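Local coordinates for hypothetical protein (Psychrobacter arcticus, PDB 2I9W) that binds two zinc ions, one in an N-terminal domain and one in a C-terminal SEC-C motif, around a cystatin-like middle domain, but is otherwise of unknown function, at residues A[51-56]-A[115-120]. Sequence-based numbering, arbitrary orientation.
Sequences DTAEHL and AQVEFK
The first turn of helix 53-66 rests on the face of an antiparallel sheet, touching strand 114-125 through A53 and E54 against A115 and V117. Two methyl groups meet where the helix begins: A53 CB lies 3.6 Å from A115 CB. Alanine suits both positions, because the backbones come close here, with the CA atoms of A53 and A115 6.2 Å apart, and one methyl from each side is enough to close the distance. Two residues along the strand, V117 points its CB to the same face. A chi1 of -179° turns CG1 away from the backbone N and leaves CG2 beside it to meet the helix. CG2 sits against the peptide link between A53 and E54, 3.6 Å from A53 C, and also brushes A53 CB at 4.0 Å. A helix packed across a curved antiparallel sheet is the hallmark of the cystatin-like fold, which the NTF2-like middle domain shares. F138 of the adjacent strand 128-142 touches both A53 and V117, and W151 of strand 149-153 touches A115; A53, A115 and V117 are all buried. T52, with its short hydroxyl side chain, caps the turn: OG1 accepts from H55 N at 3.1 Å, nearly straight (167°), and T52 O takes L56 N at 2.9 Å. E54 lays its CB 4.3 Å from V117 CG2, while its extended chain carries the carboxylate to a salt bridge with R58.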
loop_
_atom_site.group_PDB
_atom_site.type_symbol
_atom_site.label_atom_id
_atom_site.label_comp_id
_atom_site.label_asym_id
_atom_site.label_seq_id
_atom_site.Cartn_x
_atom_site.Cartn_y
_atom_site.Cartn_z
ATOM N N ASP A 51 7.193 -3.116 8.139
ATOM C CA ASP A 51 6.994 -3.124 9.589
ATOM C C ASP A 51 5.791 -2.276 10.045
ATOM O O ASP A 51 5.157 -2.568 11.076
ATOM C CB ASP A 51 8.287 -2.662 10.276
ATOM C CG ASP A 51 8.270 -2.894 11.796
ATOM N N THR A 52 5.427 -1.267 9.253
ATOM C CA THR A 52 4.362 -0.354 9.627
ATOM C C THR A 52 3.461 -0.135 8.410
ATOM O O THR A 52 3.897 -0.404 7.286
ATOM C CB THR A 52 4.936 0.998 10.097
ATOM O OG1 THR A 52 5.357 1.754 8.970
ATOM C CG2 THR A 52 6.107 0.823 11.105
ATOM N N ALA A 53 2.246 0.387 8.621
ATOM C CA ALA A 53 1.352 0.762 7.502
ATOM C C ALA A 53 1.952 1.845 6.564
ATOM O O ALA A 53 1.804 1.783 5.338
ATOM C CB ALA A 53 -0.017 1.198 8.058
ATOM N N GLU A 54 2.667 2.805 7.148
ATOM C CA GLU A 54 3.312 3.850 6.355
ATOM C C GLU A 54 4.347 3.219 5.404
ATOM O O GLU A 54 4.373 3.520 4.205
ATOM C CB GLU A 54 3.952 4.961 7.203
ATOM C CG GLU A 54 4.712 5.919 6.255
ATOM C CD GLU A 54 5.513 6.953 6.945
ATOM O OE1 GLU A 54 5.230 7.228 8.129
ATOM O OE2 GLU A 54 6.417 7.502 6.269
ATOM N N HIS A 55 5.144 2.304 5.932
ATOM C CA HIS A 55 6.117 1.618 5.127
ATOM C C HIS A 55 5.429 0.766 4.073
ATOM O O HIS A 55 5.832 0.776 2.910
ATOM C CB HIS A 55 7.009 0.812 6.040
ATOM C CG HIS A 55 8.216 0.276 5.371
ATOM N ND1 HIS A 55 9.078 -0.598 5.993
ATOM C CD2 HIS A 55 8.710 0.480 4.125
ATOM C CE1 HIS A 55 10.067 -0.887 5.168
ATOM N NE2 HIS A 55 9.860 -0.258 4.025
ATOM N N LEU A 56 4.342 0.061 4.435
ATOM C CA LEU A 56 3.613 -0.667 3.398
ATOM C C LEU A 56 3.100 0.229 2.253
ATOM O O LEU A 56 3.279 -0.087 1.071
ATOM C CB LEU A 56 2.460 -1.503 3.981
ATOM C CG LEU A 56 1.771 -2.474 2.988
ATOM C CD1 LEU A 56 2.749 -3.629 2.577
ATOM C CD2 LEU A 56 0.442 -3.005 3.518
ATOM N N ALA A 115 -4.470 0.901 11.106
ATOM C CA ALA A 115 -3.652 2.087 10.978
ATOM C C ALA A 115 -4.148 2.819 9.731
ATOM O O ALA A 115 -4.709 2.214 8.814
ATOM C CB ALA A 115 -2.175 1.698 10.860
ATOM N N GLN A 116 -3.907 4.113 9.711
ATOM C CA GLN A 116 -4.117 4.933 8.557
ATOM C C GLN A 116 -2.826 5.681 8.153
ATOM O O GLN A 116 -1.947 5.957 8.938
ATOM C CB GLN A 116 -5.274 5.913 8.781
ATOM C CG GLN A 116 -6.621 5.324 8.428
ATOM C CD GLN A 116 -7.822 6.187 8.741
ATOM O OE1 GLN A 116 -7.739 7.210 9.422
ATOM N NE2 GLN A 116 -8.987 5.732 8.277
ATOM N N VAL A 117 -2.781 5.991 6.875
ATOM C CA VAL A 117 -1.730 6.781 6.228
ATOM C C VAL A 117 -2.460 7.729 5.275
ATOM O O VAL A 117 -3.223 7.284 4.382
ATOM C CB VAL A 117 -0.782 5.905 5.382
ATOM C CG1 VAL A 117 0.336 6.752 4.739
ATOM C CG2 VAL A 117 -0.227 4.741 6.228
ATOM N N GLU A 118 -2.206 9.027 5.446
ATOM C CA GLU A 118 -2.715 10.089 4.567
ATOM C C GLU A 118 -1.534 10.490 3.690
ATOM O O GLU A 118 -0.443 10.749 4.196
ATOM C CB GLU A 118 -3.182 11.294 5.393
ATOM C CG GLU A 118 -3.685 12.463 4.574
ATOM C CD GLU A 118 -4.029 13.703 5.366
ATOM O OE1 GLU A 118 -4.041 13.672 6.619
ATOM O OE2 GLU A 118 -4.275 14.748 4.713
ATOM N N PHE A 119 -1.753 10.565 2.391
ATOM C CA PHE A 119 -0.675 10.891 1.469
ATOM C C PHE A 119 -1.165 11.565 0.193
ATOM O O PHE A 119 -2.376 11.557 -0.117
ATOM C CB PHE A 119 0.094 9.610 1.136
ATOM C CG PHE A 119 -0.717 8.618 0.363
ATOM C CD1 PHE A 119 -1.499 7.670 1.026
ATOM C CD2 PHE A 119 -0.735 8.633 -1.022
ATOM C CE1 PHE A 119 -2.246 6.764 0.292
ATOM C CE2 PHE A 119 -1.516 7.700 -1.773
ATOM C CZ PHE A 119 -2.242 6.758 -1.100
ATOM N N LYS A 120 -0.238 12.187 -0.523
ATOM C CA LYS A 120 -0.495 12.728 -1.837
ATOM C C LYS A 120 0.391 12.005 -2.828
ATOM O O LYS A 120 1.624 11.972 -2.669
ATOM C CB LYS A 120 -0.198 14.234 -1.877
ATOM C CG LYS A 120 -1.148 15.033 -1.024
ATOM C CD LYS A 120 -0.897 16.526 -1.041
ATOM C CE LYS A 120 -1.911 17.184 -0.120
ATOM N NZ LYS A 120 -1.965 18.662 -0.231
#